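Local coordinates for protection of telomeres protein 1 (Schizosaccharomyces pombe, PDB 4HJ8) that binds single-stranded telomeric DNA and protects the 3' overhang of chromosome ends, regulating telomerase and telomere length, at residues 65-70 and 102-107. The protein carries 1 engineered substitution. Sequence-based numbering, arbitrary orientation. Where two conformers were deposited one is given.
Sequences FSIRCI and GYLECI. With nucleotides of chain B.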
ATOM      1  N   PHE A  65      -1.726  -1.861 -10.691  1.00 21.86           N
ATOM      2  CA  PHE A  65      -2.049  -2.781  -9.603  1.00 20.45           C
ATOM      3  C   PHE A  65      -1.490  -2.430  -8.209  1.00 17.66           C
ATOM      4  O   PHE A  65      -1.824  -3.091  -7.230  1.00 19.71           O
ATOM      5  CB  PHE A  65      -1.652  -4.216  -9.989  1.00 20.78           C
ATOM      6  CG  PHE A  65      -2.611  -4.870 -10.958  1.00 20.02           C
ATOM      7  CD1 PHE A  65      -2.561  -4.581 -12.314  1.00 22.58           C
ATOM      8  CD2 PHE A  65      -3.561  -5.769 -10.508  1.00 21.55           C
ATOM      9  CE1 PHE A  65      -3.446  -5.180 -13.203  1.00 23.27           C
ATOM     10  CE2 PHE A  65      -4.434  -6.367 -11.379  1.00 26.05           C
ATOM     11  CZ  PHE A  65      -4.376  -6.074 -12.738  1.00 25.76           C
ATOM     12  N   SER A  66      -0.644  -1.409  -8.119  1.00 18.78           N
ATOM     13  CA  SER A  66      -0.033  -1.048  -6.841  1.00 19.94           C
ATOM     14  C   SER A  66      -0.185   0.429  -6.533  1.00 21.49           C
ATOM     15  O   SER A  66      -0.360   1.254  -7.435  1.00 20.85           O
ATOM     16  CB  SER A  66       1.445  -1.426  -6.811  1.00 18.60           C
ATOM     17  OG  SER A  66       1.602  -2.765  -7.231  1.00 18.14           O
ATOM     18  N   ILE A  67      -0.117   0.750  -5.245  1.00 20.68           N
ATOM     19  CA  ILE A  67      -0.324   2.109  -4.783  1.00 20.48           C
ATOM     20  C   ILE A  67       0.788   2.482  -3.823  1.00 19.15           C
ATOM     21  O   ILE A  67       1.223   1.662  -3.003  1.00 17.12           O
ATOM     22  CB  ILE A  67      -1.656   2.229  -4.055  1.00 18.23           C
ATOM     23  CG1 ILE A  67      -1.999   3.699  -3.778  1.00 17.22           C
ATOM     24  CG2 ILE A  67      -1.619   1.410  -2.784  1.00 18.63           C
ATOM     25  CD1 ILE A  67      -3.436   3.907  -3.345  1.00 17.44           C
ATOM     26  N   ARG A  68       1.264   3.715  -3.949  1.00 20.18           N
ATOM     27  CA  ARG A  68       2.327   4.217  -3.090  1.00 18.90           C
ATOM     28  C   ARG A  68       1.724   4.723  -1.775  1.00 20.84           C
ATOM     29  O   ARG A  68       0.735   5.464  -1.784  1.00 17.25           O
ATOM     30  CB  ARG A  68       3.067   5.348  -3.789  1.00 20.42           C
ATOM     31  CG  ARG A  68       4.087   6.044  -2.898  1.00 25.67           C
ATOM     32  CD  ARG A  68       5.131   6.778  -3.737  1.00 29.57           C
ATOM     33  NE  ARG A  68       4.532   7.892  -4.458  1.00 33.07           N
ATOM     34  CZ  ARG A  68       4.884   8.277  -5.679  1.00 38.15           C
ATOM     35  NH1 ARG A  68       5.843   7.643  -6.348  1.00 34.01           N
ATOM     36  NH2 ARG A  68       4.265   9.307  -6.229  1.00 43.07           N
ATOM     37  N   CYS A  69       2.307   4.303  -0.654  1.00 18.62           N
ATOM     38  CA  CYS A  69       1.921   4.800   0.668  1.00 18.25           C
ATOM     39  C   CYS A  69       3.071   5.565   1.338  1.00 19.22           C
ATOM     40  O   CYS A  69       4.178   5.046   1.475  1.00 15.68           O
ATOM     41  CB  CYS A  69       1.491   3.645   1.575  1.00 18.70           C
ATOM     42  SG  CYS A  69       0.353   2.476   0.799  1.00 20.96           S
ATOM     43  N   ILE A  70       2.798   6.799   1.751  1.00 16.96           N
ATOM     44  CA  ILE A  70       3.803   7.613   2.401  1.00 19.61           C
ATOM     45  C   ILE A  70       3.526   7.615   3.900  1.00 20.69           C
ATOM     46  O   ILE A  70       2.479   8.090   4.350  1.00 20.57           O
ATOM     47  CB  ILE A  70       3.853   9.066   1.864  1.00 23.29           C
ATOM     48  CG1 ILE A  70       3.988   9.095   0.336  1.00 21.63           C
ATOM     49  CG2 ILE A  70       5.046   9.810   2.478  1.00 21.52           C
ATOM     50  CD1 ILE A  70       5.253   8.479  -0.149  1.00 26.18           C
ATOM     51  N   GLY A 102      -1.477  13.136 -10.973  1.00 30.49           N
ATOM     52  CA  GLY A 102      -2.851  12.668 -10.992  1.00 27.32           C
ATOM     53  C   GLY A 102      -3.062  11.221 -10.588  1.00 28.41           C
ATOM     54  O   GLY A 102      -4.121  10.651 -10.865  1.00 28.11           O
ATOM     55  N   TYR A 103      -2.071  10.619  -9.929  1.00 25.63           N
ATOM     56  CA  TYR A 103      -2.189   9.228  -9.499  1.00 23.51           C
ATOM     57  C   TYR A 103      -2.616   9.125  -8.037  1.00 22.79           C
ATOM     58  O   TYR A 103      -2.266   9.972  -7.221  1.00 25.29           O
ATOM     59  CB  TYR A 103      -0.873   8.451  -9.747  1.00 21.92           C
ATOM     60  CG  TYR A 103      -0.458   8.404 -11.204  1.00 24.87           C
ATOM     61  CD1 TYR A 103      -1.153   7.625 -12.117  1.00 20.96           C
ATOM     62  CD2 TYR A 103       0.619   9.154 -11.666  1.00 27.86           C
ATOM     63  CE1 TYR A 103      -0.791   7.586 -13.454  1.00 21.29           C
ATOM     64  CE2 TYR A 103       0.989   9.125 -13.004  1.00 28.53           C
ATOM     65  CZ  TYR A 103       0.277   8.337 -13.893  1.00 25.37           C
ATOM     66  OH  TYR A 103       0.639   8.303 -15.219  1.00 29.33           O
ATOM     67  N   LEU A 104      -3.361   8.075  -7.710  1.00 23.15           N
ATOM     68  CA  LEU A 104      -3.782   7.846  -6.333  1.00 18.02           C
ATOM     69  C   LEU A 104      -2.581   7.534  -5.462  1.00 21.95           C
ATOM     70  O   LEU A 104      -1.611   6.905  -5.906  1.00 23.04           O
ATOM     71  CB  LEU A 104      -4.755   6.670  -6.245  1.00 22.37           C
ATOM     72  CG  LEU A 104      -6.215   6.923  -5.899  1.00 25.26           C
ATOM     73  CD1 LEU A 104      -6.904   5.585  -5.621  1.00 24.26           C
ATOM     74  CD2 LEU A 104      -6.345   7.849  -4.703  1.00 23.87           C
ATOM     75  N   GLU A 105      -2.669   7.945  -4.206  1.00 19.91           N
ATOM     76  CA  GLU A 105      -1.595   7.743  -3.253  1.00 21.93           C
ATOM     77  C   GLU A 105      -2.233   7.660  -1.879  1.00 25.87           C
ATOM     78  O   GLU A 105      -3.257   8.287  -1.623  1.00 21.75           O
ATOM     79  CB  GLU A 105      -0.657   8.948  -3.299  1.00 26.06           C
ATOM     80  CG  GLU A 105       0.697   8.726  -2.724  1.00 29.15           C
ATOM     81  CD  GLU A 105       1.619   9.913  -2.944  1.00 29.22           C
ATOM     82  OE1 GLU A 105       1.164  11.082  -2.896  1.00 24.30           O
ATOM     83  OE2 GLU A 105       2.811   9.666  -3.167  1.00 37.67           O
ATOM     84  N   CYS A 106      -1.626   6.891  -0.989  1.00 22.78           N
ATOM     85  CA  CYS A 106      -2.123   6.784   0.372  0.60 20.91           C
ATOM     86  C   CYS A 106      -1.136   7.472   1.324  1.00 22.13           C
ATOM     87  O   CYS A 106       0.077   7.346   1.165  1.00 20.70           O
ATOM     88  CB  CYS A 106      -2.348   5.306   0.717  0.60 20.22           C
ATOM     89  SG  CYS A 106      -2.371   4.882   2.457  0.60 26.85           S
ATOM     90  N   ILE A 107      -1.665   8.210   2.295  1.00 21.83           N
ATOM     91  CA  ILE A 107      -0.820   8.973   3.223  1.00 22.66           C
ATOM     92  C   ILE A 107      -1.139   8.639   4.670  1.00 23.44           C
ATOM     93  O   ILE A 107      -2.316   8.584   5.051  1.00 26.99           O
ATOM     94  CB  ILE A 107      -1.007  10.501   3.036  1.00 24.46           C
ATOM     95  CG1 ILE A 107      -0.817  10.896   1.563  1.00 23.59           C
ATOM     96  CG2 ILE A 107      -0.049  11.276   3.914  1.00 22.46           C
ATOM     97  CD1 ILE A 107       0.572  10.719   1.082  1.00 23.22           C
TER
ATOM     98  P    DG B   2       8.581  18.838   1.758  1.00 58.80           P
ATOM     99  OP1  DG B   2       9.875  19.513   1.958  1.00 62.29           O
ATOM    100  OP2  DG B   2       7.723  19.199   0.614  1.00 52.29           O
ATOM    101  O5'  DG B   2       8.821  17.267   1.733  1.00 51.93           O
ATOM    102  C5'  DG B   2      10.034  16.750   1.233  1.00 56.95           C
ATOM    103  C4'  DG B   2       9.750  15.710   0.170  1.00 58.38           C
ATOM    104  O4'  DG B   2       8.668  14.862   0.615  1.00 52.46           O
ATOM    105  C3'  DG B   2       9.246  16.254  -1.154  1.00 59.73           C
ATOM    106  O3'  DG B   2      10.330  16.724  -1.943  1.00 69.95           O
ATOM    107  C2'  DG B   2       8.611  15.005  -1.750  1.00 53.51           C
ATOM    108  C1'  DG B   2       8.017  14.327  -0.519  1.00 48.75           C
ATOM    109  N9   DG B   2       6.582  14.537  -0.372  1.00 42.82           N
ATOM    110  C8   DG B   2       5.949  15.545   0.309  1.00 35.93           C
ATOM    111  N7   DG B   2       4.652  15.461   0.261  1.00 33.83           N
ATOM    112  C5   DG B   2       4.409  14.327  -0.500  1.00 35.22           C
ATOM    113  C6   DG B   2       3.192  13.729  -0.897  1.00 34.51           C
ATOM    114  O6   DG B   2       2.039  14.092  -0.646  1.00 30.66           O
ATOM    115  N1   DG B   2       3.405  12.593  -1.665  1.00 30.79           N
ATOM    116  C2   DG B   2       4.633  12.093  -2.008  1.00 37.94           C
ATOM    117  N2   DG B   2       4.641  10.984  -2.755  1.00 36.90           N
ATOM    118  N3   DG B   2       5.779  12.642  -1.646  1.00 39.87           N
ATOM    119  C4   DG B   2       5.589  13.751  -0.897  1.00 39.44           C
ATOM    120  P    DA B   5       9.932   8.066 -12.004  1.00 51.92           P
ATOM    121  OP1  DA B   5      11.399   8.185 -12.019  1.00 48.63           O
ATOM    122  OP2  DA B   5       9.122   8.554 -13.136  1.00 53.68           O
ATOM    123  O5'  DA B   5       9.584   6.542 -11.708  1.00 47.43           O
ATOM    124  C5'  DA B   5       9.720   6.080 -10.381  1.00 39.34           C
ATOM    125  C4'  DA B   5       9.419   4.602 -10.312  1.00 36.04           C
ATOM    126  O4'  DA B   5       8.171   4.406  -9.615  1.00 29.44           O
ATOM    127  C3'  DA B   5       9.219   3.935 -11.659  1.00 31.93           C
ATOM    128  O3'  DA B   5       9.454   2.549 -11.523  1.00 31.27           O
ATOM    129  C2'  DA B   5       7.752   4.238 -11.941  1.00 32.52           C
ATOM    130  C1'  DA B   5       7.127   4.244 -10.547  1.00 32.44           C
ATOM    131  N9   DA B   5       6.188   5.334 -10.312  1.00 34.79           N
ATOM    132  C8   DA B   5       6.211   6.580 -10.865  1.00 35.90           C
ATOM    133  N7   DA B   5       5.240   7.358 -10.459  1.00 34.94           N
ATOM    134  C5   DA B   5       4.532   6.567  -9.577  1.00 30.35           C
ATOM    135  C6   DA B   5       3.383   6.809  -8.806  1.00 33.88           C
ATOM    136  N6   DA B   5       2.728   7.972  -8.809  1.00 34.29           N
ATOM    137  N1   DA B   5       2.937   5.806  -8.029  1.00 33.01           N
ATOM    138  C2   DA B   5       3.597   4.644  -8.030  1.00 30.23           C
ATOM    139  N3   DA B   5       4.684   4.299  -8.712  1.00 27.54           N
ATOM    140  C4   DA B   5       5.104   5.316  -9.472  1.00 29.57           C
ATOM    141  P    DT B   4      11.308  13.997  -8.638  1.00 54.26           P
ATOM    142  OP1  DT B   4      11.997  13.851  -7.345  1.00 63.27           O
ATOM    143  OP2  DT B   4      11.921  14.776  -9.729  1.00 58.30           O
ATOM    144  O5'  DT B   4      10.965  12.552  -9.198  1.00 53.82           O
ATOM    145  C5'  DT B   4       9.606  12.244  -9.400  1.00 55.18           C
ATOM    146  C4'  DT B   4       9.386  10.751  -9.356  1.00 50.51           C
ATOM    147  O4'  DT B   4       8.225  10.481  -8.540  1.00 44.53           O
ATOM    148  C3'  DT B   4       9.067  10.139 -10.707  1.00 47.69           C
ATOM    149  O3'  DT B   4       9.375   8.767 -10.688  1.00 46.80           O
ATOM    150  C2'  DT B   4       7.568  10.370 -10.821  1.00 47.56           C
ATOM    151  C1'  DT B   4       7.100  10.297  -9.369  1.00 46.61           C
ATOM    152  N1   DT B   4       6.091  11.335  -9.048  1.00 43.65           N
ATOM    153  C2   DT B   4       4.803  10.936  -8.788  1.00 45.79           C
ATOM    154  O2   DT B   4       4.455   9.773  -8.803  1.00 47.88           O
ATOM    155  N3   DT B   4       3.936  11.955  -8.508  1.00 42.70           N
ATOM    156  C4   DT B   4       4.221  13.301  -8.466  1.00 44.44           C
ATOM    157  O4   DT B   4       3.365  14.136  -8.204  1.00 48.16           O
ATOM    158  C5   DT B   4       5.586  13.653  -8.754  1.00 46.85           C
ATOM    159  C7   DT B   4       5.960  15.094  -8.932  1.00 50.57           C
ATOM    160  C6   DT B   4       6.447  12.665  -9.029  1.00 44.24           C
TER
HETATM  161  O   HOH W   1       0.534   5.430  -6.234  1.00 18.92           O
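Arg68 and Glu105 meet on the DNA-facing side of two parallel strands. NE of Arg68 donates to OE2 of Glu105 at 2.8 Å in a salt bridge, though the place of OE2 is less certain. NH2 of Arg68 donates to O2 of DT4 of chain B at 2.6 Å, at the guanidinium edge. The base of DA5 of chain B lies over one guanidinium face, displaced from the centre of the group. OE1 of Glu105 accepts a hydrogen bond from N1 of DG2 of chain B (3.0 Å, nearly straight at 171°). The arginine chain bends at chi3 (67°), which turns its head across toward Glu105. A leucine in place of Arg68 would probably leave the Glu105 carboxylate without this cationic partner and O2 of DT4 without this donor. Behind these groups, Cys106 N bonds to Arg68 O (2.9 Å) and Ile70 N to Cys106 O (2.8 Å). On the opposite face Cys69 SG packs on Cys106 CB at 3.9 Å, and Met91 of strand 88-92 touches both cysteines. A water bridges Arg68 N and Leu104 O where the strands diverge. This parallel pairing within a curled, mostly antiparallel sheet is characteristic of the OB fold, here an ssDNA-binding domain with DNA against the Arg68 and Glu105 face.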